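Local coordinates for chitin oligosaccahride binding protein NagB1 (Paenibacillus sp. FPU-7, PDB 7EHP), which binds the chitin oligosaccharides N,N'-diacetylchitobiose and N,N',N''-triacetylchitotriose and probably delivers them to an uptake transporter as its solute-binding protein, at residues Gly121-Gln127 with Asp261-Phe267; Phe155-Ala159 with Gly235-Phe241; Leu92-Phe98 with Ile304-Glu310. All blocks are in the same frame, centred on the assembly; numbering follows the deposited sequence.

How the contacts relate
Contacts 1 and 2 are neighbours in one mixed sheet, with centres about 10 Å apart. Strand 109-125 pairs with 262-265 in contact 1 and with strand 237-243, which carries part of contact 2. The two contacts join directly where F123 N lies 2.8 Å from M240 O and N125 N 3.0 Å from A238 O, both probable hydrogen bonds. Contact 3 lies far off, centred about 32 Å from contact 1 and about 38 Å from contact 2, on the opposite side of the chain's centre from the latter. The side chains of F123, F241 and Y308 lie about 11, 9 and 8 Å from a bound N-acetylglucosamine unit, behind the sugar site rather than in it.

Contact 1: Gly121-Gln127 with Asp261-Phe267; sequences GVFYNKQ and DIGFFSF
V122 and Y124 pair with F265 and G263 as two antiparallel hydrogen-bonded pairs, in the mixed sheet of a solute-binding protein of the periplasmic-binding-protein clan. The bond from G263 N to Y124 O is 2.8 Å and nearly straight, at 177°. The packed part lies on both faces of this strand pair. On one face the edge of the F264 ring meets the face of F123, centroids 5.2 Å apart and planes at 85°. Helix 336-344 backs F264 through V337, M341 and A344. On the other face V122 CB sits over the F265 ring in a CH-pi contact. Y124 CD1 reaches F265 CD2 at 3.4 Å, with the rings oblique. The chi1 of 75° sets Y124 CG between its backbone N and carbonyl carbon, which brings CE1 to 3.2 Å from F264 N, at the ring edge, beside G263 C. K126 NZ donates to Y124 OH at 2.9 Å and also pairs with E340. Replacing Y124 with an alanine would probably leave the edge of F265 without its ring partner and K126 NZ without this hydroxyl. The more open end is at Q127, D261 and the K126 backbone and CB. There Q127 CB lies 3.6 Å from D261 OD2. N125 is the N-cap of helix 126-132, its OD1 accepting from I128 N and, weakly, from Q127 N. The last backbone bond runs from K126 N to D261 O, 2.6 Å long.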
loop_
_atom_site.group_PDB
_atom_site.type_symbol
_atom_site.label_atom_id
_atom_site.label_comp_id
_atom_site.label_asym_id
_atom_site.label_seq_id
_atom_site.Cartn_x
_atom_site.Cartn_y
_atom_site.Cartn_z
ATOM N N GLY A 121 3.316 -4.451 7.597
ATOM C CA GLY A 121 3.750 -4.827 8.927
ATOM C C GLY A 121 5.228 -4.556 9.053
ATOM O O GLY A 121 5.763 -3.704 8.338
ATOM N N VAL A 122 5.904 -5.298 9.920
ATOM C CA VAL A 122 7.276 -5.003 10.297
ATOM C C VAL A 122 8.179 -6.024 9.630
ATOM O O VAL A 122 8.119 -7.219 9.947
ATOM C CB VAL A 122 7.451 -5.012 11.820
ATOM C CG1 VAL A 122 8.859 -4.578 12.199
ATOM C CG2 VAL A 122 6.392 -4.116 12.466
ATOM N N PHE A 123 9.002 -5.553 8.693
ATOM C CA PHE A 123 10.157 -6.316 8.257
ATOM C C PHE A 123 11.224 -6.277 9.341
ATOM O O PHE A 123 11.418 -5.252 10.006
ATOM C CB PHE A 123 10.716 -5.748 6.951
ATOM C CG PHE A 123 9.803 -5.952 5.750
ATOM C CD1 PHE A 123 8.702 -5.130 5.557
ATOM C CD2 PHE A 123 10.056 -6.952 4.822
ATOM C CE1 PHE A 123 7.859 -5.298 4.480
ATOM C CE2 PHE A 123 9.212 -7.126 3.724
ATOM C CZ PHE A 123 8.119 -6.282 3.562
ATOM N N TYR A 124 11.952 -7.378 9.520
ATOM C CA TYR A 124 13.019 -7.316 10.510
ATOM C C TYR A 124 14.217 -8.137 10.060
ATOM O O TYR A 124 14.127 -8.995 9.177
ATOM C CB TYR A 124 12.519 -7.757 11.897
ATOM C CG TYR A 124 12.321 -9.249 12.069
ATOM C CD1 TYR A 124 11.267 -9.926 11.421
ATOM C CD2 TYR A 124 13.164 -9.979 12.907
ATOM C CE1 TYR A 124 11.089 -11.286 11.591
ATOM C CE2 TYR A 124 12.992 -11.337 13.087
ATOM C CZ TYR A 124 11.960 -11.984 12.433
ATOM O OH TYR A 124 11.806 -13.332 12.636
ATOM N N ASN A 125 15.358 -7.835 10.668
ATOM C CA ASN A 125 16.613 -8.505 10.365
ATOM C C ASN A 125 16.852 -9.570 11.437
ATOM O O ASN A 125 17.148 -9.246 12.594
ATOM C CB ASN A 125 17.749 -7.487 10.294
ATOM C CG ASN A 125 19.081 -8.115 9.942
ATOM O OD1 ASN A 125 19.340 -9.266 10.281
ATOM N ND2 ASN A 125 19.938 -7.353 9.247
ATOM N N LYS A 126 16.736 -10.840 11.037
ATOM C CA LYS A 126 16.905 -11.956 11.966
ATOM C C LYS A 126 18.303 -11.987 12.568
ATOM O O LYS A 126 18.477 -12.431 13.712
ATOM C CB LYS A 126 16.618 -13.277 11.243
ATOM C CG LYS A 126 15.142 -13.578 10.940
ATOM C CD LYS A 126 15.049 -14.635 9.830
ATOM C CE LYS A 126 13.832 -15.522 9.972
ATOM N NZ LYS A 126 12.601 -14.740 10.187
ATOM N N GLN A 127 19.316 -11.525 11.826
ATOM C CA GLN A 127 20.675 -11.544 12.364
ATOM C C GLN A 127 20.918 -10.406 13.357
ATOM O O GLN A 127 21.680 -10.588 14.321
ATOM C CB GLN A 127 21.698 -11.504 11.222
ATOM C CG GLN A 127 23.123 -11.122 11.640
ATOM C CD GLN A 127 23.812 -12.165 12.527
ATOM O OE1 GLN A 127 23.609 -13.376 12.377
ATOM N NE2 GLN A 127 24.631 -11.688 13.464
ATOM N N ASP A 261 18.332 -13.604 6.062
ATOM C CA ASP A 261 17.894 -13.344 7.423
ATOM C C ASP A 261 16.920 -12.167 7.511
ATOM O O ASP A 261 16.824 -11.516 8.565
ATOM C CB ASP A 261 19.113 -13.181 8.341
ATOM C CG ASP A 261 20.173 -12.274 7.759
ATOM O OD1 ASP A 261 19.806 -11.227 7.202
ATOM O OD2 ASP A 261 21.373 -12.632 7.821
ATOM N N ILE A 262 16.161 -11.897 6.430
ATOM C CA ILE A 262 15.074 -10.917 6.459
ATOM C C ILE A 262 13.777 -11.635 6.802
ATOM O O ILE A 262 13.427 -12.637 6.164
ATOM C CB ILE A 262 14.945 -10.176 5.118
ATOM C CG1 ILE A 262 16.005 -9.090 4.994
ATOM C CG2 ILE A 262 13.568 -9.509 5.027
ATOM C CD1 ILE A 262 16.080 -8.450 3.619
ATOM N N GLY A 263 13.056 -11.122 7.799
ATOM C CA GLY A 263 11.767 -11.673 8.177
ATOM C C GLY A 263 10.659 -10.636 8.259
ATOM O O GLY A 263 10.843 -9.479 7.878
ATOM N N PHE A 264 9.508 -11.029 8.785
ATOM C CA PHE A 264 8.338 -10.159 8.790
ATOM C C PHE A 264 7.434 -10.613 9.922
ATOM O O PHE A 264 7.214 -11.817 10.081
ATOM C CB PHE A 264 7.604 -10.232 7.441
ATOM C CG PHE A 264 6.342 -9.405 7.365
ATOM C CD1 PHE A 264 5.139 -9.887 7.855
ATOM C CD2 PHE A 264 6.356 -8.157 6.758
ATOM C CE1 PHE A 264 3.985 -9.123 7.779
ATOM C CE2 PHE A 264 5.216 -7.383 6.688
ATOM C CZ PHE A 264 4.019 -7.867 7.185
ATOM N N PHE A 265 6.906 -9.668 10.703
ATOM C CA PHE A 265 5.886 -10.009 11.686
ATOM C C PHE A 265 4.824 -8.918 11.748
ATOM O O PHE A 265 5.079 -7.753 11.437
ATOM C CB PHE A 265 6.489 -10.268 13.085
ATOM C CG PHE A 265 7.323 -9.136 13.629
ATOM C CD1 PHE A 265 6.737 -8.084 14.307
ATOM C CD2 PHE A 265 8.697 -9.145 13.484
ATOM C CE1 PHE A 265 7.507 -7.039 14.812
ATOM C CE2 PHE A 265 9.474 -8.109 13.984
ATOM C CZ PHE A 265 8.876 -7.057 14.652
ATOM N N SER A 266 3.622 -9.314 12.154
ATOM C CA SER A 266 2.561 -8.347 12.398
ATOM C C SER A 266 2.946 -7.431 13.558
ATOM O O SER A 266 3.674 -7.826 14.476
ATOM C CB SER A 266 1.250 -9.070 12.694
ATOM O OG SER A 266 0.223 -8.151 13.020
ATOM N N PHE A 267 2.473 -6.189 13.496
ATOM C CA PHE A 267 2.850 -5.190 14.489
ATOM C C PHE A 267 2.422 -5.644 15.881
ATOM O O PHE A 267 1.319 -6.169 16.042
ATOM C CB PHE A 267 2.201 -3.842 14.166
ATOM C CG PHE A 267 2.755 -2.717 14.954
ATOM C CD1 PHE A 267 3.925 -2.086 14.559
ATOM C CD2 PHE A 267 2.133 -2.315 16.135
ATOM C CE1 PHE A 267 4.455 -1.038 15.316
ATOM C CE2 PHE A 267 2.647 -1.285 16.900
ATOM C CZ PHE A 267 3.815 -0.646 16.501
#

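Contact 2: Phe155-Ala159 with Gly235-Phe241; sequences FVPFA and GRAAMMF
V156 and F158 pair with A237 and M239 as parallel strand neighbours, although both segments turn a corner within the contact. Strands 156-159 and 237-243 lie side by side in the mixed sheet, joined by a link with helices and no strand; 237-243 also pairs with 109-125. The backbone bonds come first. V156 N donates to R236 O, and A238 N donates back to V156 O at 2.9 Å. A159 N then donates to M239 O at 2.8 Å. The bond from M239 N to P157 O is weak, with an N-H angle of 122°. A water joins the segments further along: it donates to A159 O and accepts from F241 N.

The sulfur and ring contacts centre on M239. Its CE lies over one face of the F158 ring, offset toward the rim, 4.0 Å from the centroid in a CH-pi contact. SD comes obliquely to the same ring, a Met-aromatic contact. The bend at chi3 (-82°) turns the methyl back to F158 and to within 3.6 Å of P157 O. M171 and V122 also touch the F158 side chain.

Among the small apolar groups, A159 CB and A237 CB are only 3.5 Å apart, tighter than usual. F155 sets its ring edge against a carbonyl oxygen, with CE1 3.8 Å from G235 O. Thus main-chain polar groups carry the pairing, and the side chains add apolar, sulfur-ring and carbon-to-carbonyl contacts.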
loop_
_atom_site.group_PDB
_atom_site.type_symbol
_atom_site.label_atom_id
_atom_site.label_comp_id
_atom_site.label_asym_id
_atom_site.label_seq_id
_atom_site.Cartn_x
_atom_site.Cartn_y
_atom_site.Cartn_z
ATOM N N PHE A 155 22.058 0.452 16.090
ATOM C CA PHE A 155 21.097 0.219 15.017
ATOM C C PHE A 155 19.968 1.234 15.090
ATOM O O PHE A 155 19.561 1.646 16.176
ATOM C CB PHE A 155 20.536 -1.198 15.104
ATOM C CG PHE A 155 21.573 -2.260 14.889
ATOM C CD1 PHE A 155 22.044 -2.533 13.616
ATOM C CD2 PHE A 155 22.107 -2.951 15.957
ATOM C CE1 PHE A 155 23.012 -3.502 13.410
ATOM C CE2 PHE A 155 23.078 -3.921 15.758
ATOM C CZ PHE A 155 23.528 -4.199 14.484
ATOM N N VAL A 156 19.494 1.666 13.931
ATOM C CA VAL A 156 18.215 2.376 13.891
ATOM C C VAL A 156 17.114 1.370 14.197
ATOM O O VAL A 156 17.085 0.296 13.578
ATOM C CB VAL A 156 18.010 3.028 12.514
ATOM C CG1 VAL A 156 16.603 3.591 12.379
ATOM C CG2 VAL A 156 19.034 4.118 12.283
ATOM N N PRO A 157 16.231 1.619 15.164
ATOM C CA PRO A 157 15.160 0.647 15.422
ATOM C C PRO A 157 14.240 0.459 14.212
ATOM O O PRO A 157 14.083 -0.666 13.725
ATOM C CB PRO A 157 14.424 1.259 16.613
ATOM C CG PRO A 157 15.541 2.002 17.336
ATOM C CD PRO A 157 16.249 2.679 16.185
ATOM N N PHE A 158 13.634 1.538 13.719
ATOM C CA PHE A 158 12.735 1.482 12.569
ATOM C C PHE A 158 13.327 2.346 11.464
ATOM O O PHE A 158 13.318 3.578 11.575
ATOM C CB PHE A 158 11.323 1.990 12.909
ATOM C CG PHE A 158 10.470 1.020 13.669
ATOM C CD1 PHE A 158 9.840 -0.024 13.023
ATOM C CD2 PHE A 158 10.240 1.198 15.033
ATOM C CE1 PHE A 158 9.047 -0.921 13.728
ATOM C CE2 PHE A 158 9.429 0.320 15.746
ATOM C CZ PHE A 158 8.832 -0.740 15.093
ATOM N N ALA A 159 13.834 1.712 10.402
ATOM C CA ALA A 159 14.136 2.451 9.179
ATOM C C ALA A 159 12.884 3.196 8.737
ATOM O O ALA A 159 11.786 2.625 8.728
ATOM C CB ALA A 159 14.601 1.493 8.072
ATOM N N GLY A 235 21.360 -3.231 6.277
ATOM C CA GLY A 235 21.686 -3.685 7.617
ATOM C C GLY A 235 21.876 -2.610 8.660
ATOM O O GLY A 235 22.437 -2.890 9.727
ATOM N N ARG A 236 21.426 -1.387 8.401
ATOM C CA ARG A 236 21.580 -0.309 9.375
ATOM C C ARG A 236 20.397 -0.189 10.322
ATOM O O ARG A 236 20.504 0.502 11.342
ATOM C CB ARG A 236 21.802 1.026 8.662
ATOM C CG ARG A 236 23.040 1.018 7.800
ATOM C CD ARG A 236 23.360 2.381 7.269
ATOM N NE ARG A 236 22.849 2.556 5.914
ATOM C CZ ARG A 236 21.843 3.368 5.626
ATOM N NH1 ARG A 236 21.268 4.052 6.612
ATOM N NH2 ARG A 236 21.417 3.494 4.376
ATOM N N ALA A 237 19.283 -0.836 10.020
ATOM C CA ALA A 237 18.096 -0.755 10.855
ATOM C C ALA A 237 17.634 -2.155 11.202
ATOM O O ALA A 237 17.689 -3.056 10.358
ATOM C CB ALA A 237 16.972 0.007 10.154
ATOM N N ALA A 238 17.161 -2.326 12.440
ATOM C CA ALA A 238 16.677 -3.633 12.877
ATOM C C ALA A 238 15.322 -3.971 12.270
ATOM O O ALA A 238 15.005 -5.151 12.067
ATOM C CB ALA A 238 16.602 -3.671 14.409
ATOM N N MET A 239 14.500 -2.962 12.003
ATOM C CA MET A 239 13.128 -3.163 11.565
ATOM C C MET A 239 12.780 -2.077 10.560
ATOM O O MET A 239 13.471 -1.056 10.439
ATOM C CB MET A 239 12.136 -3.118 12.745
ATOM C CG MET A 239 12.427 -4.101 13.876
ATOM S SD MET A 239 11.263 -3.888 15.249
ATOM C CE MET A 239 12.084 -2.508 16.058
ATOM N N MET A 240 11.678 -2.306 9.852
ATOM C CA MET A 240 11.110 -1.344 8.911
ATOM C C MET A 240 9.642 -1.682 8.747
ATOM O O MET A 240 9.327 -2.787 8.296
ATOM C CB MET A 240 11.804 -1.430 7.554
ATOM C CG MET A 240 11.151 -0.566 6.487
ATOM S SD MET A 240 12.094 -0.623 4.960
ATOM C CE MET A 240 11.513 -2.183 4.267
ATOM N N PHE A 241 8.752 -0.743 9.071
ATOM C CA PHE A 241 7.335 -0.936 8.781
ATOM C C PHE A 241 7.085 -0.576 7.319
ATOM O O PHE A 241 7.411 0.533 6.882
ATOM C CB PHE A 241 6.463 -0.081 9.713
ATOM C CG PHE A 241 4.996 -0.410 9.659
ATOM C CD1 PHE A 241 4.214 0.014 8.603
ATOM C CD2 PHE A 241 4.390 -1.140 10.680
ATOM C CE1 PHE A 241 2.855 -0.298 8.546
ATOM C CE2 PHE A 241 3.014 -1.455 10.629
ATOM C CZ PHE A 241 2.255 -1.035 9.557
HETATM O O HOH W 1 9.562 1.986 9.798
#

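Contact 3: Leu92-Phe98 with Ile304-Glu310; sequences LGLKDKF and IKIMYSE
L94 and L92 reach across to I304 and Y308 at the C-terminal end of helix 294-307. L94 can be followed outward from its backbone. Its CB and CG serve as a stem, set by a chi1 of -76° that leaves CG anti to the carbonyl carbon and beside the backbone N. The two methyls do the touching. CD1 is 3.7 Å from Y308 O and 4.1 Å from I304 CG2, and it also comes near Y308 CB. CD2 meets the same carbonyl oxygen, Y308 O. Both methyls of L94 therefore rest on the Y308 carbonyl, just past the helix end.

L92 crosses I304 at about a right angle, with its CD1 3.6 Å from I304 CG2. Its other methyl lies beside the aliphatic chain of K305, at CD. F98 comes from further along its segment and points its CZ at Y308 CD1, 3.6 Å away. Y308 CD1 lies near the plane of the F98 ring, and the two rings are oblique, with planes at 58°. The Y308 hydroxyl is bonded to L113 O on strand 109-125. M326 touches L94, F98 and Y308.

Farther from the leucines K97 NZ and E310 OE1 form a long salt bridge of 3.7 Å. K97 NZ is also hydrogen-bonded to K327 O, and E310 OE2 forms a salt bridge with K314.

No hydrogen bond crosses between the segments. Helix 86-92 ends in a Schellman motif at G93, and Y308 centres an inverse gamma turn after helix 294-307. The contact is thus a small apolar cluster of two helix ends packed together beside strand 109-125 of a bacterial extracellular solute-binding protein, with the Y308 side chain about 8 Å from a bound N-acetylglucosamine.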
loop_
_atom_site.group_PDB
_atom_site.type_symbol
_atom_site.label_atom_id
_atom_site.label_comp_id
_atom_site.label_asym_id
_atom_site.label_seq_id
_atom_site.Cartn_x
_atom_site.Cartn_y
_atom_site.Cartn_z
ATOM N N LEU A 92 -14.121 -13.836 -20.158
ATOM C CA LEU A 92 -12.819 -14.433 -19.893
ATOM C C LEU A 92 -12.847 -15.478 -18.793
ATOM O O LEU A 92 -11.813 -16.108 -18.533
ATOM C CB LEU A 92 -11.796 -13.348 -19.528
ATOM C CG LEU A 92 -11.508 -12.259 -20.561
ATOM C CD1 LEU A 92 -10.519 -11.227 -19.979
ATOM C CD2 LEU A 92 -10.979 -12.897 -21.851
ATOM N N GLY A 93 -13.991 -15.664 -18.137
ATOM C CA GLY A 93 -14.101 -16.651 -17.078
ATOM C C GLY A 93 -13.290 -16.328 -15.848
ATOM O O GLY A 93 -12.804 -17.241 -15.166
ATOM N N LEU A 94 -13.129 -15.044 -15.537
ATOM C CA LEU A 94 -12.193 -14.646 -14.497
ATOM C C LEU A 94 -12.864 -14.241 -13.196
ATOM O O LEU A 94 -12.206 -14.273 -12.152
ATOM C CB LEU A 94 -11.321 -13.481 -14.991
ATOM C CG LEU A 94 -10.217 -13.897 -15.966
ATOM C CD1 LEU A 94 -9.406 -12.684 -16.444
ATOM C CD2 LEU A 94 -9.319 -14.953 -15.330
ATOM N N LYS A 95 -14.150 -13.882 -13.233
ATOM C CA LYS A 95 -14.753 -13.130 -12.134
ATOM C C LYS A 95 -14.557 -13.844 -10.802
ATOM O O LYS A 95 -14.181 -13.235 -9.796
ATOM C CB LYS A 95 -16.241 -12.917 -12.397
ATOM C CG LYS A 95 -16.950 -12.264 -11.234
ATOM C CD LYS A 95 -18.359 -11.876 -11.597
ATOM C CE LYS A 95 -19.214 -11.773 -10.339
ATOM N NZ LYS A 95 -20.487 -11.039 -10.605
ATOM N N ASP A 96 -14.784 -15.139 -10.788
ATOM C CA ASP A 96 -14.713 -15.918 -9.564
ATOM C C ASP A 96 -13.328 -16.527 -9.325
ATOM O O ASP A 96 -13.180 -17.382 -8.462
ATOM C CB ASP A 96 -15.867 -16.934 -9.574
ATOM C CG ASP A 96 -15.848 -17.834 -10.797
ATOM O OD1 ASP A 96 -14.925 -17.669 -11.642
ATOM O OD2 ASP A 96 -16.791 -18.649 -10.956
ATOM N N LYS A 97 -12.308 -16.045 -10.023
ATOM C CA LYS A 97 -10.941 -16.316 -9.642
ATOM C C LYS A 97 -10.348 -15.150 -8.833
ATOM O O LYS A 97 -9.188 -15.215 -8.408
ATOM C CB LYS A 97 -10.102 -16.660 -10.902
ATOM C CG LYS A 97 -8.608 -17.008 -10.721
ATOM C CD LYS A 97 -7.940 -17.498 -12.038
ATOM C CE LYS A 97 -7.990 -19.024 -12.260
ATOM N NZ LYS A 97 -6.981 -19.762 -11.426
ATOM N N PHE A 98 -11.153 -14.099 -8.572
ATOM C CA PHE A 98 -10.814 -13.005 -7.660
ATOM C C PHE A 98 -11.503 -13.216 -6.316
ATOM O O PHE A 98 -12.724 -13.013 -6.221
ATOM C CB PHE A 98 -11.242 -11.660 -8.239
ATOM C CG PHE A 98 -10.401 -11.171 -9.372
ATOM C CD1 PHE A 98 -9.219 -10.497 -9.133
ATOM C CD2 PHE A 98 -10.820 -11.331 -10.678
ATOM C CE1 PHE A 98 -8.458 -10.021 -10.177
ATOM C CE2 PHE A 98 -10.062 -10.849 -11.731
ATOM C CZ PHE A 98 -8.882 -10.201 -11.482
ATOM N N ILE A 304 -6.162 -7.377 -19.755
ATOM C CA ILE A 304 -6.783 -8.123 -18.663
ATOM C C ILE A 304 -6.455 -9.605 -18.773
ATOM O O ILE A 304 -6.078 -10.251 -17.784
ATOM C CB ILE A 304 -8.298 -7.871 -18.659
ATOM C CG1 ILE A 304 -8.575 -6.426 -18.254
ATOM C CG2 ILE A 304 -8.993 -8.843 -17.720
ATOM C CD1 ILE A 304 -10.025 -6.034 -18.383
ATOM N N LYS A 305 -6.562 -10.161 -19.978
ATOM C CA LYS A 305 -6.338 -11.591 -20.149
ATOM C C LYS A 305 -4.908 -11.975 -19.796
ATOM O O LYS A 305 -4.668 -13.043 -19.223
ATOM C CB LYS A 305 -6.671 -12.002 -21.587
ATOM C CG LYS A 305 -6.718 -13.500 -21.768
ATOM C CD LYS A 305 -7.341 -13.880 -23.093
ATOM C CE LYS A 305 -6.972 -15.316 -23.441
ATOM N NZ LYS A 305 -7.333 -15.680 -24.833
ATOM N N ILE A 306 -3.943 -11.111 -20.110
ATOM C CA ILE A 306 -2.550 -11.446 -19.840
ATOM C C ILE A 306 -2.182 -11.127 -18.388
ATOM O O ILE A 306 -1.656 -11.983 -17.664
ATOM C CB ILE A 306 -1.635 -10.720 -20.847
ATOM C CG1 ILE A 306 -1.995 -11.155 -22.273
ATOM C CG2 ILE A 306 -0.171 -11.011 -20.568
ATOM C CD1 ILE A 306 -1.753 -10.091 -23.342
ATOM N N MET A 307 -2.464 -9.903 -17.928
ATOM C CA MET A 307 -2.052 -9.520 -16.571
ATOM C C MET A 307 -2.730 -10.386 -15.514
ATOM O O MET A 307 -2.086 -10.862 -14.571
ATOM C CB MET A 307 -2.360 -8.040 -16.329
ATOM C CG MET A 307 -2.123 -7.540 -14.886
ATOM S SD MET A 307 -0.397 -7.651 -14.366
ATOM C CE MET A 307 0.216 -6.036 -14.825
ATOM N N TYR A 308 -4.028 -10.611 -15.657
ATOM C CA TYR A 308 -4.800 -11.313 -14.640
ATOM C C TYR A 308 -4.881 -12.794 -15.006
ATOM O O TYR A 308 -5.937 -13.359 -15.284
ATOM C CB TYR A 308 -6.167 -10.668 -14.488
ATOM C CG TYR A 308 -6.048 -9.219 -14.101
ATOM C CD1 TYR A 308 -5.790 -8.861 -12.784
ATOM C CD2 TYR A 308 -6.185 -8.209 -15.052
ATOM C CE1 TYR A 308 -5.653 -7.533 -12.419
ATOM C CE2 TYR A 308 -6.052 -6.877 -14.699
ATOM C CZ TYR A 308 -5.793 -6.547 -13.376
ATOM O OH TYR A 308 -5.673 -5.233 -13.003
ATOM N N SER A 309 -3.716 -13.418 -14.980
ATOM C CA SER A 309 -3.560 -14.820 -15.307
ATOM C C SER A 309 -2.683 -15.453 -14.245
ATOM O O SER A 309 -1.909 -14.773 -13.564
ATOM C CB SER A 309 -2.906 -15.011 -16.686
ATOM O OG SER A 309 -1.531 -14.634 -16.607
ATOM N N GLU A 310 -2.786 -16.771 -14.127
ATOM C CA GLU A 310 -1.951 -17.448 -13.156
ATOM C C GLU A 310 -0.482 -17.339 -13.526
ATOM O O GLU A 310 0.376 -17.256 -12.629
ATOM C CB GLU A 310 -2.422 -18.896 -12.983
ATOM C CG GLU A 310 -1.512 -19.745 -12.121
ATOM C CD GLU A 310 -2.223 -20.932 -11.500
ATOM O OE1 GLU A 310 -3.478 -20.939 -11.492
ATOM O OE2 GLU A 310 -1.520 -21.845 -11.016
#